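Long-range contacts in folylpolyglutamate synthase protein FOLC (Mycobacterium tuberculosis, PDB 2VOS), which probably catalyses the ATP-dependent addition of L-glutamate to dihydropteroate, giving dihydrofolate, and to tetrahydrofolate, building the folylpolyglutamate tail: residues E106-D111 with F160-D165; S59-Y64 with T184-A189; Q29-L34 with A118-T123; H90-R95 with D165-V170. All blocks are in the same frame, centred on the assembly; numbering follows the deposited sequence.

Contact 1. Residues E106-D111 with F160-D165; sequences ERISID and FAAFAD
Ile108 makes the first touch with the helix, and it does so with its short branch. CG2 stands anti to the backbone N, with CG1 beside that N at chi1 -50°, and from there CG2 lies 3.9 Å from Ala162 CB. The same CG2 is 4.0 Å from Phe163 CE1; one methyl therefore touches both the alanine and the ring. At Ser109 the CB turns from the helix and the backbone faces it instead: Ser109 O is 3.7 Å from Phe163 CE1, an oblique approach to the ring. That residue is tied by backbone bonding to Arg95 of the neighbouring strand 93-96. Ile110 then reaches back with its long branch. Its chi2 of -67° folds the chain, and CD1 arrives at the edge of the Phe163 ring, near the ring plane and 3.6 Å from CD1 of Phe163. The contact is therefore apolar, with Phe163 reaching in from the helix to meet both isoleucines and Ala162 offering only a methyl. Strand 108-110 and helix 160-165 run almost in the same direction, 15° apart, with their axes 9.1 Å from each other. This is the layering of an alpha/beta sandwich, here in the N-terminal ATPase domain, which has the P-loop NTPase-type fold of the Mur ligase middle domain: helix 151-165 covers one side of the mixed sheet, while the Ser109 CB points away from the helix, its side chain about 9 Å from that of the ADP-binding Thr76.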
# COMPACT_ATOMS: atom_id res chain seq x y z
N GLU A 106 -8.27 8.30 -4.92
CA GLU A 106 -6.86 8.04 -4.66
C GLU A 106 -6.38 6.87 -5.51
O GLU A 106 -5.18 6.66 -5.66
CB GLU A 106 -6.64 7.60 -3.20
CG GLU A 106 -6.75 8.74 -2.17
CD GLU A 106 -6.99 8.14 -0.77
OE1 GLU A 106 -6.31 7.13 -0.42
OE2 GLU A 106 -7.92 8.62 -0.07
N ARG A 107 -7.32 6.05 -5.95
CA ARG A 107 -6.96 4.80 -6.68
C ARG A 107 -6.50 5.07 -8.10
O ARG A 107 -5.95 4.17 -8.71
CB ARG A 107 -8.17 3.86 -6.79
CG ARG A 107 -8.62 3.42 -5.36
CD ARG A 107 -9.99 2.73 -5.40
NE ARG A 107 -10.23 2.10 -4.07
CZ ARG A 107 -9.87 0.84 -3.73
NH1 ARG A 107 -9.26 0.00 -4.61
NH2 ARG A 107 -10.15 0.40 -2.49
N ILE A 108 -6.75 6.27 -8.63
CA ILE A 108 -6.30 6.59 -9.99
C ILE A 108 -5.65 7.94 -9.97
O ILE A 108 -6.32 8.95 -9.75
CB ILE A 108 -7.51 6.62 -10.99
CG1 ILE A 108 -8.34 5.33 -10.83
CG2 ILE A 108 -7.02 6.92 -12.46
CD1 ILE A 108 -9.74 5.34 -11.56
N SER A 109 -4.34 7.97 -10.19
CA SER A 109 -3.57 9.17 -10.16
C SER A 109 -2.91 9.38 -11.49
O SER A 109 -2.52 8.40 -12.14
CB SER A 109 -2.47 9.09 -9.08
OG SER A 109 -3.08 8.94 -7.78
N ILE A 110 -2.81 10.63 -11.90
CA ILE A 110 -2.06 11.02 -13.15
C ILE A 110 -1.13 12.14 -12.73
O ILE A 110 -1.57 13.00 -11.95
CB ILE A 110 -3.03 11.60 -14.24
CG1 ILE A 110 -4.14 10.58 -14.62
CG2 ILE A 110 -2.20 12.12 -15.49
CD1 ILE A 110 -3.62 9.38 -15.30
N ASP A 111 0.13 12.06 -13.15
CA ASP A 111 1.14 13.06 -12.86
C ASP A 111 1.37 13.14 -11.37
O ASP A 111 1.67 14.21 -10.88
CB ASP A 111 0.68 14.46 -13.33
CG ASP A 111 0.46 14.53 -14.86
OD1 ASP A 111 1.37 14.11 -15.62
OD2 ASP A 111 -0.62 15.03 -15.29
N PHE A 160 -7.15 1.87 -16.15
CA PHE A 160 -6.52 1.60 -17.44
C PHE A 160 -7.08 2.51 -18.54
O PHE A 160 -6.31 2.94 -19.41
CB PHE A 160 -6.68 0.12 -17.89
CG PHE A 160 -5.90 -0.87 -17.04
CD1 PHE A 160 -4.67 -0.51 -16.48
CD2 PHE A 160 -6.39 -2.15 -16.81
CE1 PHE A 160 -3.94 -1.38 -15.69
CE2 PHE A 160 -5.61 -3.09 -16.03
CZ PHE A 160 -4.39 -2.68 -15.46
N ALA A 161 -8.39 2.74 -18.53
CA ALA A 161 -9.05 3.66 -19.51
C ALA A 161 -8.52 5.08 -19.28
O ALA A 161 -8.19 5.83 -20.22
CB ALA A 161 -10.57 3.63 -19.30
N ALA A 162 -8.46 5.48 -18.02
CA ALA A 162 -8.05 6.85 -17.71
C ALA A 162 -6.59 7.03 -18.14
O ALA A 162 -6.18 8.14 -18.58
CB ALA A 162 -8.18 7.10 -16.19
N PHE A 163 -5.76 5.99 -18.01
CA PHE A 163 -4.35 6.16 -18.38
C PHE A 163 -4.24 6.38 -19.89
O PHE A 163 -3.36 7.11 -20.34
CB PHE A 163 -3.48 4.94 -17.97
CG PHE A 163 -3.42 4.72 -16.47
CD1 PHE A 163 -3.72 5.76 -15.58
CD2 PHE A 163 -3.07 3.46 -15.96
CE1 PHE A 163 -3.65 5.54 -14.19
CE2 PHE A 163 -2.98 3.22 -14.58
CZ PHE A 163 -3.28 4.25 -13.70
N ALA A 164 -5.09 5.69 -20.66
CA ALA A 164 -5.10 5.88 -22.13
C ALA A 164 -5.73 7.24 -22.54
O ALA A 164 -5.30 7.85 -23.52
CB ALA A 164 -5.83 4.69 -22.81
N ASP A 165 -6.77 7.67 -21.81
CA ASP A 165 -7.40 9.00 -21.99
C ASP A 165 -6.44 10.14 -21.78
O ASP A 165 -6.60 11.19 -22.39
CB ASP A 165 -8.54 9.22 -20.97
CG ASP A 165 -9.77 8.34 -21.25
OD1 ASP A 165 -9.93 7.85 -22.41
OD2 ASP A 165 -10.59 8.15 -20.32

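Contact 2. Residues S59-Y64 with T184-A189; sequences SPQRSY and TNVINA
Gln61 meets Val186 and Ile187 from CB to its NE2 tip. CB lies 3.8 Å from Ile187 CG2, and CG touches the same methyl and lies 3.3 Å from Val186 O; CD passes the same oxygen at 3.8 Å. The chain is bent, with chi1 86° placing CG between the backbone N and the carbonyl carbon and chi2 -74° swinging the amide back toward Val186. At the tip, NE2 donates to Val186 O at 3.2 Å with an N-H...O angle of 156°. The oxygen lies in the amide plane of Gln61, although NE2 is tilted from the carbonyl plane of Val186. Arg62 comes to the same carbonyl from another direction. Its extended chain lays the guanidinium so that Val186 O sits over one face, 3.0 Å from NH1, where the angle is too poor for a hydrogen bond; the positive charge may still polarise the carbonyl. At the guanidinium edge, NH2 is 3.6 Å from Asn188 CB. The two loops join across a largely buried seam: Gln61 and Val186 pack on helix 48-56 through Met54 and Ile50, Phe160 of helix 151-165 presses on Gln61, Val186 and Ile187, and Ile187 leans on Ser66 and His68 of strand 66-70.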
# COMPACT_ATOMS: atom_id res chain seq x y z
N SER A 59 -8.45 -2.49 -25.58
CA SER A 59 -7.15 -2.87 -24.94
C SER A 59 -6.28 -1.66 -24.54
O SER A 59 -5.08 -1.61 -24.82
CB SER A 59 -6.33 -3.85 -25.83
OG SER A 59 -7.07 -5.07 -25.98
N PRO A 60 -6.90 -0.67 -23.86
CA PRO A 60 -6.15 0.51 -23.43
C PRO A 60 -4.91 0.14 -22.60
O PRO A 60 -3.87 0.83 -22.62
CB PRO A 60 -7.20 1.29 -22.63
CG PRO A 60 -8.18 0.17 -22.10
CD PRO A 60 -8.29 -0.66 -23.36
N GLN A 61 -5.01 -0.97 -21.86
CA GLN A 61 -3.97 -1.35 -20.89
C GLN A 61 -2.79 -1.91 -21.62
O GLN A 61 -1.72 -2.10 -21.03
CB GLN A 61 -4.52 -2.36 -19.86
CG GLN A 61 -4.43 -3.86 -20.32
CD GLN A 61 -5.45 -4.28 -21.40
OE1 GLN A 61 -6.21 -3.48 -21.88
NE2 GLN A 61 -5.46 -5.56 -21.75
N ARG A 62 -2.89 -2.06 -22.94
CA ARG A 62 -1.71 -2.43 -23.72
C ARG A 62 -1.10 -1.25 -24.48
O ARG A 62 -0.15 -1.46 -25.26
CB ARG A 62 -2.04 -3.60 -24.69
CG ARG A 62 -2.42 -4.87 -23.86
CD ARG A 62 -2.41 -6.18 -24.66
NE ARG A 62 -2.90 -7.25 -23.77
CZ ARG A 62 -2.13 -7.93 -22.92
NH1 ARG A 62 -2.66 -8.86 -22.14
NH2 ARG A 62 -0.83 -7.67 -22.87
N SER A 63 -1.59 -0.02 -24.24
CA SER A 63 -1.11 1.12 -25.07
C SER A 63 -0.05 1.97 -24.32
O SER A 63 0.43 2.96 -24.89
CB SER A 63 -2.28 2.04 -25.49
OG SER A 63 -2.95 2.62 -24.33
N TYR A 64 0.44 1.50 -23.18
CA TYR A 64 1.56 2.12 -22.50
C TYR A 64 2.19 0.97 -21.78
O TYR A 64 1.55 -0.05 -21.51
CB TYR A 64 1.09 3.19 -21.48
CG TYR A 64 -0.23 2.78 -20.81
CD1 TYR A 64 -0.27 1.86 -19.75
CD2 TYR A 64 -1.42 3.29 -21.26
CE1 TYR A 64 -1.48 1.45 -19.19
CE2 TYR A 64 -2.65 2.92 -20.70
CZ TYR A 64 -2.67 2.00 -19.70
OH TYR A 64 -3.89 1.71 -19.19
N THR A 184 -5.60 -6.79 -12.30
CA THR A 184 -4.57 -5.98 -12.97
C THR A 184 -3.70 -6.85 -13.88
O THR A 184 -2.91 -6.33 -14.66
CB THR A 184 -3.58 -5.31 -11.92
OG1 THR A 184 -2.97 -6.32 -11.09
CG2 THR A 184 -4.37 -4.34 -11.00
N ASN A 185 -3.84 -8.17 -13.77
CA ASN A 185 -2.86 -9.05 -14.42
C ASN A 185 -3.18 -9.28 -15.91
O ASN A 185 -3.15 -10.40 -16.39
CB ASN A 185 -2.71 -10.36 -13.66
CG ASN A 185 -1.42 -11.10 -14.01
OD1 ASN A 185 -0.43 -10.47 -14.36
ND2 ASN A 185 -1.44 -12.42 -13.90
N VAL A 186 -3.47 -8.22 -16.65
CA VAL A 186 -3.77 -8.30 -18.05
C VAL A 186 -2.84 -7.34 -18.80
O VAL A 186 -3.19 -6.88 -19.90
CB VAL A 186 -5.27 -7.86 -18.33
CG1 VAL A 186 -6.18 -8.95 -17.91
CG2 VAL A 186 -5.62 -6.55 -17.57
N ILE A 187 -1.69 -7.00 -18.19
CA ILE A 187 -0.81 -5.99 -18.76
C ILE A 187 0.57 -6.45 -19.28
O ILE A 187 1.24 -5.65 -20.04
CB ILE A 187 -0.58 -4.84 -17.79
CG1 ILE A 187 -0.14 -5.34 -16.41
CG2 ILE A 187 -1.87 -4.07 -17.70
CD1 ILE A 187 0.15 -4.16 -15.39
N ASN A 188 1.00 -7.68 -18.91
CA ASN A 188 2.24 -8.23 -19.43
C ASN A 188 3.37 -7.23 -19.13
O ASN A 188 4.14 -6.89 -20.01
CB ASN A 188 2.08 -8.46 -20.94
CG ASN A 188 3.20 -9.29 -21.55
OD1 ASN A 188 3.85 -10.10 -20.88
ND2 ASN A 188 3.42 -9.11 -22.85
N ALA A 189 3.50 -6.77 -17.88
CA ALA A 189 4.39 -5.67 -17.58
C ALA A 189 5.85 -6.00 -17.89
O ALA A 189 6.33 -7.11 -17.56
CB ALA A 189 4.23 -5.25 -16.16

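Contact 3. Residues Q29-L34 with A118-T123; sequences QVEHLL and AQYVAT
Tyr120 and Glu31 bring two helices together through one short hydrogen bond, with a valine pair packed beside it. With CG anti to the backbone N, the tyrosine ring extends straight out from helix 118-123 and its hydroxyl reaches the other helix. Glu31 has to bend to meet it: a chi2 of -59° folds the chain, and the carboxylate turns its OE2 to the edge of the ring, near the ring plane. Tyr120 OH donates to Glu31 OE2 at 2.5 Å, from above the carboxylate plane rather than within it, and carboxylate and ring stand 64° apart. Leu34 CD1 approaches from the opposite direction and lies 3.9 Å from Tyr120 OH. Val30 divides its methyls between two partners, CG1 resting 4.1 Å from Tyr120 CE2 and CG2 lying 4.0 Å from Val121 CG2. The helices are inclined at 46°, and Val30 and Val121 mark their nearest CA atoms. The other carboxylate oxygen, Glu31 OE1, forms a salt bridge with Lys151 at the start of helix 151-165. With a phenol on one oxygen and an ammonium group on the other, this buried carboxylate is probably ionised, and its negative charge would strengthen OE2 as the acceptor of the short bond.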
# COMPACT_ATOMS: atom_id res chain seq x y z
N GLN A 29 -22.67 8.96 -5.76
CA GLN A 29 -23.60 8.17 -6.56
C GLN A 29 -22.87 6.99 -7.22
O GLN A 29 -23.34 5.84 -7.18
CB GLN A 29 -24.13 9.07 -7.67
CG GLN A 29 -25.58 9.01 -7.99
CD GLN A 29 -26.02 10.30 -8.71
OE1 GLN A 29 -25.55 10.61 -9.81
NE2 GLN A 29 -26.89 11.06 -8.07
N VAL A 30 -21.74 7.26 -7.86
CA VAL A 30 -20.99 6.16 -8.47
C VAL A 30 -20.59 5.10 -7.47
O VAL A 30 -20.71 3.88 -7.77
CB VAL A 30 -19.78 6.65 -9.28
CG1 VAL A 30 -18.85 5.41 -9.70
CG2 VAL A 30 -20.28 7.48 -10.49
N GLU A 31 -20.10 5.52 -6.29
CA GLU A 31 -19.59 4.56 -5.29
C GLU A 31 -20.75 3.69 -4.74
O GLU A 31 -20.58 2.47 -4.44
CB GLU A 31 -18.94 5.29 -4.11
CG GLU A 31 -17.60 5.86 -4.47
CD GLU A 31 -16.69 4.75 -4.90
OE1 GLU A 31 -16.20 4.03 -4.03
OE2 GLU A 31 -16.47 4.58 -6.11
N HIS A 32 -21.91 4.34 -4.56
CA HIS A 32 -23.14 3.63 -4.12
C HIS A 32 -23.46 2.46 -5.08
O HIS A 32 -23.77 1.36 -4.65
CB HIS A 32 -24.33 4.59 -4.01
CG HIS A 32 -25.56 3.97 -3.39
ND1 HIS A 32 -25.56 3.39 -2.14
CD2 HIS A 32 -26.82 3.83 -3.86
CE1 HIS A 32 -26.76 2.92 -1.86
NE2 HIS A 32 -27.55 3.18 -2.89
N LEU A 33 -23.36 2.71 -6.40
CA LEU A 33 -23.57 1.63 -7.37
C LEU A 33 -22.49 0.58 -7.26
O LEU A 33 -22.81 -0.61 -7.25
CB LEU A 33 -23.54 2.13 -8.83
CG LEU A 33 -24.69 3.02 -9.27
CD1 LEU A 33 -24.43 3.39 -10.74
CD2 LEU A 33 -26.01 2.32 -9.06
N LEU A 34 -21.22 1.00 -7.26
CA LEU A 34 -20.11 0.06 -7.28
C LEU A 34 -20.20 -0.79 -6.02
O LEU A 34 -19.88 -1.98 -6.07
CB LEU A 34 -18.73 0.78 -7.36
CG LEU A 34 -18.42 1.49 -8.68
CD1 LEU A 34 -17.07 2.16 -8.60
CD2 LEU A 34 -18.35 0.41 -9.72
N ALA A 118 -14.75 14.74 -10.52
CA ALA A 118 -15.43 14.84 -11.82
C ALA A 118 -14.82 13.85 -12.88
O ALA A 118 -15.52 13.16 -13.62
CB ALA A 118 -15.36 16.33 -12.28
N GLN A 119 -13.51 13.76 -12.91
CA GLN A 119 -12.83 12.90 -13.85
C GLN A 119 -13.13 11.45 -13.48
O GLN A 119 -13.16 10.60 -14.38
CB GLN A 119 -11.33 13.11 -13.75
CG GLN A 119 -10.85 14.30 -14.58
CD GLN A 119 -9.58 15.03 -14.04
OE1 GLN A 119 -8.94 14.67 -13.02
NE2 GLN A 119 -9.24 16.09 -14.74
N TYR A 120 -13.25 11.15 -12.17
CA TYR A 120 -13.48 9.75 -11.73
C TYR A 120 -14.84 9.31 -12.24
O TYR A 120 -15.01 8.22 -12.80
CB TYR A 120 -13.39 9.69 -10.21
CG TYR A 120 -13.68 8.36 -9.53
CD1 TYR A 120 -12.63 7.48 -9.21
CD2 TYR A 120 -14.97 8.00 -9.14
CE1 TYR A 120 -12.88 6.25 -8.54
CE2 TYR A 120 -15.22 6.72 -8.45
CZ TYR A 120 -14.15 5.89 -8.17
OH TYR A 120 -14.33 4.68 -7.49
N VAL A 121 -15.84 10.17 -12.02
CA VAL A 121 -17.21 9.93 -12.53
C VAL A 121 -17.23 9.83 -14.06
O VAL A 121 -17.83 8.91 -14.58
CB VAL A 121 -18.20 11.05 -12.04
CG1 VAL A 121 -19.56 10.97 -12.69
CG2 VAL A 121 -18.33 10.98 -10.50
N ALA A 122 -16.57 10.77 -14.79
CA ALA A 122 -16.55 10.72 -16.26
C ALA A 122 -15.91 9.42 -16.73
O ALA A 122 -16.32 8.86 -17.71
CB ALA A 122 -15.78 11.92 -16.83
N THR A 123 -14.87 8.95 -16.03
CA THR A 123 -14.22 7.69 -16.42
C THR A 123 -15.18 6.51 -16.25
O THR A 123 -15.30 5.69 -17.14
CB THR A 123 -12.91 7.48 -15.63
OG1 THR A 123 -12.06 8.60 -15.90
CG2 THR A 123 -12.18 6.22 -16.07

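Contact 4. Residues H90-R95 with D165-V170; sequences HRRTGR and DAPVDV
This is a parallel beta pairing at the beginning of two neighbouring strands, 93-96 and 170-174, reinforced by the side chains of Asp169 and Arg92 at the loop that precedes the second. The bridge pairs Thr93 with Val170, whose side chains lie on the same face of the sheet. Arg92 O accepts twice, from Asp169 N at 2.8 Å and from Val170 N at 3.2 Å, the latter nearly along the C=O axis. Two residues further on, Gly94 N returns a bond to Val170 O at 2.9 Å, and Val168 CG1 packs against that same Gly94 N at 3.5 Å. Asp169 adds a side-chain clasp: with CG anti to its carbonyl carbon, OD2 takes the Arg92 N-H at 2.8 Å in an almost straight bond of 175°, on the anti side but tilted out of the carboxylate plane. The Arg92 side chain extends from CG to NE and reaches the loop, where the peptide bond before Pro167 is cis. Its NH2 makes weak bonds to Ala166 O at 3.1 Å and Pro167 O at 3.3 Å, while Ala166 CB lies over one face of the guanidinium. A water in the guanidinium plane accepts from NH1 and donates to Ala166 O. Through its salt bridge to Asp111, the same NH1 ties the loop to the end of strand 108-110, which flanks strand 93-96. Ile110 of that strand also touches Arg92, Ala166 and Val168. On the face that carries Thr93 and Val170, Val86 of helix 75-88 packs on both, and Asp83 of the same helix binds the Thr93 hydroxyl.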
# COMPACT_ATOMS: atom_id res chain seq x y z
N HIS A 90 10.83 13.17 -15.62
CA HIS A 90 9.98 13.91 -16.56
C HIS A 90 9.11 13.14 -17.57
O HIS A 90 8.68 13.72 -18.60
CB HIS A 90 10.83 14.91 -17.29
CG HIS A 90 11.73 15.65 -16.35
ND1 HIS A 90 11.24 16.61 -15.49
CD2 HIS A 90 13.05 15.51 -16.09
CE1 HIS A 90 12.25 17.07 -14.77
NE2 HIS A 90 13.36 16.44 -15.14
N ARG A 91 8.82 11.87 -17.25
CA ARG A 91 7.78 11.10 -17.98
C ARG A 91 6.44 11.23 -17.25
O ARG A 91 6.39 11.31 -16.02
CB ARG A 91 8.16 9.63 -18.08
CG ARG A 91 9.08 9.30 -19.28
CD ARG A 91 10.39 10.12 -19.29
NE ARG A 91 11.39 9.46 -20.18
CZ ARG A 91 12.70 9.60 -20.07
NH1 ARG A 91 13.23 10.37 -19.10
NH2 ARG A 91 13.49 8.94 -20.89
N ARG A 92 5.36 11.22 -18.00
CA ARG A 92 4.07 11.44 -17.45
C ARG A 92 3.59 10.12 -16.94
O ARG A 92 3.64 9.11 -17.68
CB ARG A 92 3.15 11.97 -18.55
CG ARG A 92 1.86 12.36 -18.01
CD ARG A 92 1.02 13.13 -19.03
NE ARG A 92 0.06 13.79 -18.22
CZ ARG A 92 -1.15 14.09 -18.62
NH1 ARG A 92 -1.96 14.71 -17.80
NH2 ARG A 92 -1.50 13.80 -19.87
N THR A 93 3.19 10.07 -15.66
CA THR A 93 2.80 8.76 -15.10
C THR A 93 1.28 8.61 -14.89
O THR A 93 0.54 9.59 -14.74
CB THR A 93 3.40 8.54 -13.68
OG1 THR A 93 3.05 9.68 -12.88
CG2 THR A 93 4.93 8.37 -13.76
N GLY A 94 0.84 7.37 -14.87
CA GLY A 94 -0.47 7.07 -14.27
C GLY A 94 -0.15 6.05 -13.20
O GLY A 94 0.77 5.23 -13.36
N ARG A 95 -0.88 6.08 -12.09
CA ARG A 95 -0.61 5.16 -11.03
C ARG A 95 -1.95 4.67 -10.43
O ARG A 95 -2.88 5.47 -10.16
CB ARG A 95 0.23 5.84 -9.91
CG ARG A 95 0.26 4.97 -8.65
CD ARG A 95 1.26 5.48 -7.59
NE ARG A 95 1.31 6.97 -7.46
CZ ARG A 95 0.46 7.69 -6.72
NH1 ARG A 95 -0.60 7.10 -6.10
NH2 ARG A 95 0.65 9.00 -6.60
N ASP A 165 -6.77 7.67 -21.81
CA ASP A 165 -7.40 9.00 -21.99
C ASP A 165 -6.44 10.14 -21.78
O ASP A 165 -6.60 11.19 -22.39
CB ASP A 165 -8.54 9.22 -20.97
CG ASP A 165 -9.77 8.34 -21.25
OD1 ASP A 165 -9.93 7.85 -22.41
OD2 ASP A 165 -10.59 8.15 -20.32
N ALA A 166 -5.46 9.96 -20.86
CA ALA A 166 -4.64 11.11 -20.42
C ALA A 166 -3.83 11.80 -21.53
O ALA A 166 -3.91 13.05 -21.67
CB ALA A 166 -3.71 10.72 -19.21
N PRO A 167 -2.96 11.05 -22.24
CA PRO A 167 -2.47 9.71 -22.00
C PRO A 167 -1.23 9.78 -21.16
O PRO A 167 -0.69 10.85 -21.00
CB PRO A 167 -2.06 9.23 -23.42
CG PRO A 167 -1.65 10.45 -24.12
CD PRO A 167 -2.39 11.63 -23.48
N VAL A 168 -0.75 8.66 -20.67
CA VAL A 168 0.46 8.64 -19.86
C VAL A 168 1.63 8.05 -20.68
O VAL A 168 1.42 7.47 -21.76
CB VAL A 168 0.26 7.80 -18.57
CG1 VAL A 168 -0.96 8.33 -17.74
CG2 VAL A 168 0.05 6.34 -18.90
N ASP A 169 2.86 8.25 -20.21
CA ASP A 169 4.05 7.57 -20.79
C ASP A 169 4.28 6.20 -20.10
O ASP A 169 4.77 5.24 -20.73
CB ASP A 169 5.32 8.42 -20.57
CG ASP A 169 5.29 9.68 -21.30
OD1 ASP A 169 4.80 9.65 -22.44
OD2 ASP A 169 5.76 10.72 -20.75
N VAL A 170 3.96 6.12 -18.82
CA VAL A 170 4.24 4.92 -18.01
C VAL A 170 3.16 4.75 -16.96
O VAL A 170 2.76 5.73 -16.27
CB VAL A 170 5.59 5.02 -17.20
CG1 VAL A 170 5.92 3.64 -16.57
CG2 VAL A 170 6.77 5.53 -18.11
O HOH W 1 -4.48 14.92 -19.61

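In the fold
From the N terminus, residues 29-34 open contact 3, 59-64 open contact 2, 90-95 open contact 4 and 106-111 open contact 1. Contact 3 is the first to close, at 118-123, so its loop crosses those of the other three. The rest close in reverse order: contact 1 at 160-165, contact 4 at 165-170, contact 2 at 184-189, each enclosing the one before. Helix 151-165 and the loop after it tie these three together: Phe160 O meets Tyr64 OH, and Asp165 belongs to both contact 1 and contact 4. Contact 3 joins helices 23-34 and 117-140, reaching contact 1 through Thr123 and Ala162.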